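Local coordinates for protein tyrosine phosphatase PRL-1 (Leishmania major, PDB 3S4O) that dephosphorylates phosphotyrosine in proteins and may act as a virulence factor that supports survival of the parasite inside host macrophages, at residues Gly79-Leu91 with Asn155-Arg167. Sequence-based numbering, arbitrary orientation.
Sequences GAPPTRAVLDSWL and NQTQMHWITKYKR
Q158 NE2 is gripped twice: it donates almost straight to A80 O (2.9 Å), which lies in the amide plane although NE2 sits well above the carbonyl plane, and it also donates to a water that bridges to the N of G79, the residue after the proposed proton donor D78. At the other end of the amide, OE1 accepts from N155 N. This bond, with the return bond from Q158 N to N155 OD1 (2.8 Å), makes a capping box at the start of helix 156-164. The N-cap side chain thus works twice, for N155 ND2 also reaches G79 O at 2.9 Å with an N-H...O angle of 173°. Here helix capping and loop positioning share one set of amides, close to G121 of the thiosulfate pocket, the presumed substrate site.

W161 offers one indole face to two consecutive prolines, its chi1 of 173° turning the ring away from its own backbone N: P81 CB lies 3.7 Å from the centroid of the five-membered ring and P82 CD 3.5 Å from that of the six-membered ring, both CH-pi contacts. L87 CD2 meets the edges of W161 and Y165, and L91 CD1 packs 3.7 Å from Y165 OH, which is hydrogen-bonded to E133. R84 NH1 makes a bent bond (137°) to the terminal carboxylate oxygen R167 O of a poorly ordered residue.

The C-terminal helix and tail thereby lie against the start of helix 84-103 and the loop before it, L87 and Q158 also touching helix 122-133.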
loop_
_atom_site.group_PDB
_atom_site.type_symbol
_atom_site.label_atom_id
_atom_site.label_comp_id
_atom_site.label_asym_id
_atom_site.label_seq_id
_atom_site.Cartn_x
_atom_site.Cartn_y
_atom_site.Cartn_z
ATOM N N GLY A 79 15.831 -2.196 1.149
ATOM C CA GLY A 79 16.390 -1.402 2.220
ATOM C C GLY A 79 16.316 0.087 1.960
ATOM O O GLY A 79 16.711 0.879 2.809
ATOM N N ALA A 80 15.806 0.473 0.793
ATOM C CA ALA A 80 15.825 1.872 0.373
ATOM C C ALA A 80 14.509 2.531 0.683
ATOM O O ALA A 80 13.512 1.848 0.835
ATOM C CB ALA A 80 16.124 1.994 -1.127
ATOM N N PRO A 81 14.498 3.857 0.769
ATOM C CA PRO A 81 13.230 4.577 0.738
ATOM C C PRO A 81 12.694 4.612 -0.692
ATOM O O PRO A 81 13.458 4.343 -1.618
ATOM C CB PRO A 81 13.598 5.991 1.186
ATOM C CG PRO A 81 15.029 5.963 1.583
ATOM C CD PRO A 81 15.642 4.767 0.963
ATOM N N PRO A 82 11.412 4.923 -0.888
ATOM C CA PRO A 82 10.908 5.126 -2.243
ATOM C C PRO A 82 11.718 6.178 -2.964
ATOM O O PRO A 82 12.057 7.214 -2.390
ATOM C CB PRO A 82 9.482 5.654 -2.027
ATOM C CG PRO A 82 9.179 5.418 -0.627
ATOM C CD PRO A 82 10.466 5.459 0.102
ATOM N N THR A 83 12.053 5.908 -4.209
ATOM C CA THR A 83 12.532 6.973 -5.079
ATOM C C THR A 83 11.458 8.065 -5.232
ATOM O O THR A 83 10.277 7.886 -4.892
ATOM C CB THR A 83 12.916 6.446 -6.476
ATOM O OG1 THR A 83 11.742 5.943 -7.122
ATOM C CG2 THR A 83 13.938 5.343 -6.384
ATOM N N ARG A 84 11.889 9.218 -5.709
ATOM C CA ARG A 84 10.959 10.309 -5.987
ATOM C C ARG A 84 9.901 9.927 -7.030
ATOM O O ARG A 84 8.744 10.316 -6.907
ATOM C CB ARG A 84 11.731 11.557 -6.448
ATOM C CG ARG A 84 10.939 12.872 -6.487
ATOM C CD ARG A 84 10.125 13.151 -5.215
ATOM N NE ARG A 84 10.904 13.773 -4.143
ATOM C CZ ARG A 84 10.374 14.399 -3.088
ATOM N NH1 ARG A 84 9.052 14.502 -2.942
ATOM N NH2 ARG A 84 11.177 14.929 -2.166
ATOM N N ALA A 85 10.292 9.161 -8.045
ATOM C CA ALA A 85 9.344 8.675 -9.077
ATOM C C ALA A 85 8.243 7.772 -8.484
ATOM O O ALA A 85 7.062 7.942 -8.770
ATOM C CB ALA A 85 10.098 7.946 -10.194
ATOM N N VAL A 86 8.631 6.827 -7.637
ATOM C CA VAL A 86 7.652 5.927 -6.992
ATOM C C VAL A 86 6.710 6.704 -6.089
ATOM O O VAL A 86 5.502 6.452 -6.072
ATOM C CB VAL A 86 8.320 4.832 -6.141
ATOM C CG1 VAL A 86 7.278 4.079 -5.300
ATOM C CG2 VAL A 86 9.097 3.884 -7.038
ATOM N N LEU A 87 7.281 7.635 -5.334
ATOM C CA LEU A 87 6.520 8.430 -4.382
ATOM C C LEU A 87 5.464 9.263 -5.090
ATOM O O LEU A 87 4.306 9.305 -4.666
ATOM C CB LEU A 87 7.465 9.365 -3.618
ATOM C CG LEU A 87 6.790 10.414 -2.729
ATOM C CD1 LEU A 87 6.045 9.724 -1.616
ATOM C CD2 LEU A 87 7.793 11.419 -2.172
ATOM N N ASP A 88 5.882 9.946 -6.149
ATOM C CA ASP A 88 4.965 10.778 -6.933
ATOM C C ASP A 88 3.867 9.937 -7.582
ATOM O O ASP A 88 2.724 10.362 -7.645
ATOM C CB ASP A 88 5.726 11.609 -7.971
ATOM C CG ASP A 88 6.526 12.751 -7.333
ATOM O OD1 ASP A 88 6.231 13.123 -6.166
ATOM O OD2 ASP A 88 7.459 13.279 -7.991
ATOM N N SER A 89 4.221 8.738 -8.037
ATOM C CA SER A 89 3.240 7.839 -8.662
ATOM C C SER A 89 2.219 7.346 -7.638
ATOM O O SER A 89 1.053 7.189 -7.946
ATOM C CB SER A 89 3.944 6.646 -9.318
ATOM O OG SER A 89 4.500 6.992 -10.587
ATOM N N TRP A 90 2.703 7.108 -6.421
ATOM C CA TRP A 90 1.901 6.634 -5.291
ATOM C C TRP A 90 0.918 7.691 -4.873
ATOM O O TRP A 90 -0.275 7.415 -4.752
ATOM C CB TRP A 90 2.834 6.274 -4.128
ATOM C CG TRP A 90 2.252 5.731 -2.830
ATOM C CD1 TRP A 90 2.553 6.168 -1.573
ATOM C CD2 TRP A 90 1.384 4.596 -2.649
ATOM N NE1 TRP A 90 1.893 5.416 -0.634
ATOM C CE2 TRP A 90 1.168 4.445 -1.271
ATOM C CE3 TRP A 90 0.761 3.706 -3.519
ATOM C CZ2 TRP A 90 0.361 3.438 -0.744
ATOM C CZ3 TRP A 90 -0.059 2.712 -2.988
ATOM C CH2 TRP A 90 -0.241 2.584 -1.618
ATOM N N LEU A 91 1.406 8.914 -4.690
ATOM C CA LEU A 91 0.535 10.019 -4.316
ATOM C C LEU A 91 -0.474 10.324 -5.426
ATOM O O LEU A 91 -1.630 10.662 -5.145
ATOM C CB LEU A 91 1.339 11.285 -3.981
ATOM C CG LEU A 91 2.323 11.265 -2.805
ATOM C CD1 LEU A 91 3.181 12.562 -2.829
ATOM C CD2 LEU A 91 1.624 11.116 -1.482
ATOM N N ASN A 155 13.386 -0.231 8.126
ATOM C CA ASN A 155 14.761 -0.070 8.605
ATOM C C ASN A 155 15.077 1.379 8.926
ATOM O O ASN A 155 14.243 2.264 8.770
ATOM C CB ASN A 155 15.802 -0.678 7.632
ATOM C CG ASN A 155 15.956 0.104 6.327
ATOM O OD1 ASN A 155 15.622 1.280 6.235
ATOM N ND2 ASN A 155 16.482 -0.566 5.313
ATOM N N GLN A 156 16.306 1.607 9.351
ATOM C CA GLN A 156 16.718 2.890 9.881
ATOM C C GLN A 156 16.672 3.999 8.814
ATOM O O GLN A 156 16.192 5.099 9.082
ATOM C CB GLN A 156 18.123 2.755 10.466
ATOM C CG GLN A 156 18.308 1.570 11.429
ATOM C CD GLN A 156 19.224 0.442 10.875
ATOM O OE1 GLN A 156 20.431 0.430 11.130
ATOM N NE2 GLN A 156 18.639 -0.507 10.134
ATOM N N THR A 157 17.181 3.694 7.621
ATOM C CA THR A 157 17.163 4.622 6.483
ATOM C C THR A 157 15.731 4.986 6.077
ATOM O O THR A 157 15.439 6.145 5.811
ATOM C CB THR A 157 17.875 4.016 5.243
ATOM O OG1 THR A 157 19.243 3.695 5.559
ATOM C CG2 THR A 157 17.877 4.994 4.094
ATOM N N GLN A 158 14.852 3.989 6.035
ATOM C CA GLN A 158 13.440 4.223 5.733
ATOM C C GLN A 158 12.792 5.084 6.827
ATOM O O GLN A 158 11.962 5.956 6.545
ATOM C CB GLN A 158 12.698 2.890 5.556
ATOM C CG GLN A 158 13.073 2.173 4.250
ATOM C CD GLN A 158 12.845 0.671 4.260
ATOM O OE1 GLN A 158 12.601 0.056 5.303
ATOM N NE2 GLN A 158 12.928 0.068 3.082
HETATM N N MSE A 159 13.223 4.860 8.065
HETATM C CA MSE A 159 12.724 5.610 9.213
HETATM C C MSE A 159 13.104 7.088 9.076
HETATM O O MSE A 159 12.271 7.974 9.230
HETATM C CB MSE A 159 13.298 5.005 10.503
HETATM C CG MSE A 159 12.640 5.445 11.788
HETATM SE SE MSE A 159 12.941 4.129 13.240
HETATM C CE MSE A 159 14.020 2.796 12.297
ATOM N N HIS A 160 14.369 7.337 8.774
ATOM C CA HIS A 160 14.877 8.699 8.613
ATOM C C HIS A 160 14.132 9.439 7.504
ATOM O O HIS A 160 13.728 10.592 7.681
ATOM C CB HIS A 160 16.391 8.696 8.341
ATOM C CG HIS A 160 17.235 8.583 9.582
ATOM N ND1 HIS A 160 18.269 7.677 9.706
ATOM C CD2 HIS A 160 17.198 9.269 10.750
ATOM C CE1 HIS A 160 18.830 7.807 10.896
ATOM N NE2 HIS A 160 18.203 8.769 11.548
ATOM N N TRP A 161 13.932 8.763 6.377
ATOM C CA TRP A 161 13.281 9.364 5.215
ATOM C C TRP A 161 11.836 9.780 5.494
ATOM O O TRP A 161 11.416 10.859 5.097
ATOM C CB TRP A 161 13.331 8.401 4.030
ATOM C CG TRP A 161 12.545 8.857 2.855
ATOM C CD1 TRP A 161 12.951 9.712 1.875
ATOM C CD2 TRP A 161 11.201 8.488 2.541
ATOM N NE1 TRP A 161 11.941 9.894 0.967
ATOM C CE2 TRP A 161 10.854 9.155 1.354
ATOM C CE3 TRP A 161 10.254 7.659 3.152
ATOM C CZ2 TRP A 161 9.596 9.016 0.756
ATOM C CZ3 TRP A 161 9.004 7.513 2.554
ATOM C CH2 TRP A 161 8.685 8.194 1.378
ATOM N N ILE A 162 11.084 8.917 6.162
ATOM C CA ILE A 162 9.692 9.237 6.500
ATOM C C ILE A 162 9.590 10.342 7.563
ATOM O O ILE A 162 8.663 11.142 7.541
ATOM C CB ILE A 162 8.846 7.993 6.850
ATOM C CG1 ILE A 162 7.358 8.341 6.653
ATOM C CG2 ILE A 162 9.145 7.492 8.241
ATOM C CD1 ILE A 162 6.412 7.165 6.695
ATOM N N THR A 163 10.549 10.393 8.483
ATOM C CA THR A 163 10.621 11.480 9.473
ATOM C C THR A 163 10.908 12.839 8.838
ATOM O O THR A 163 10.532 13.878 9.388
ATOM C CB THR A 163 11.717 11.177 10.516
ATOM O OG1 THR A 163 11.297 10.070 11.323
ATOM C CG2 THR A 163 12.016 12.390 11.403
ATOM N N LYS A 164 11.567 12.812 7.679
ATOM C CA LYS A 164 12.013 14.026 6.970
ATOM C C LYS A 164 11.041 14.531 5.883
ATOM O O LYS A 164 11.119 15.687 5.464
ATOM C CB LYS A 164 13.393 13.768 6.343
ATOM C CG LYS A 164 14.542 14.436 7.050
ATOM C CD LYS A 164 14.913 15.801 6.430
ATOM C CE LYS A 164 15.459 15.649 5.016
ATOM N NZ LYS A 164 15.645 16.970 4.358
ATOM N N TYR A 165 10.136 13.661 5.440
ATOM C CA TYR A 165 9.242 13.939 4.301
ATOM C C TYR A 165 8.267 15.096 4.492
ATOM O O TYR A 165 7.538 15.170 5.490
ATOM C CB TYR A 165 8.423 12.671 3.940
ATOM C CG TYR A 165 7.177 12.881 3.085
ATOM C CD1 TYR A 165 7.237 12.814 1.703
ATOM C CD2 TYR A 165 5.931 13.110 3.676
ATOM C CE1 TYR A 165 6.100 12.999 0.926
ATOM C CE2 TYR A 165 4.792 13.289 2.912
ATOM C CZ TYR A 165 4.882 13.235 1.536
ATOM O OH TYR A 165 3.742 13.421 0.777
ATOM N N LYS A 166 8.252 15.979 3.497
ATOM C CA LYS A 166 7.036 16.742 3.179
ATOM C C LYS A 166 6.846 16.924 1.674
ATOM O O LYS A 166 7.820 17.017 0.924
ATOM C CB LYS A 166 6.928 18.061 3.964
ATOM C CG LYS A 166 5.893 18.009 5.108
ATOM C CD LYS A 166 4.850 16.875 4.975
ATOM C CE LYS A 166 4.587 16.173 6.291
ATOM N NZ LYS A 166 3.479 16.823 7.048
ATOM N N ARG A 167 5.572 16.964 1.266
ATOM C CA ARG A 167 5.133 16.754 -0.141
ATOM C C ARG A 167 6.252 16.810 -1.179
ATOM O O ARG A 167 6.793 15.778 -1.575
ATOM C CB ARG A 167 4.036 17.754 -0.541
ATOM C CG ARG A 167 2.549 17.287 -0.267
ATOM C CD ARG A 167 1.800 16.911 -1.571
ATOM N NE ARG A 167 0.478 16.326 -1.303
ATOM C CZ ARG A 167 -0.178 15.472 -2.099
ATOM N NH1 ARG A 167 0.329 15.078 -3.265
ATOM N NH2 ARG A 167 -1.368 15.012 -1.722
ATOM O OXT ARG A 167 6.625 17.886 -1.649
HETATM O O HOH W 1 13.325 -3.002 2.456
HETATM O O HOH W 2 9.963 15.071 0.950
#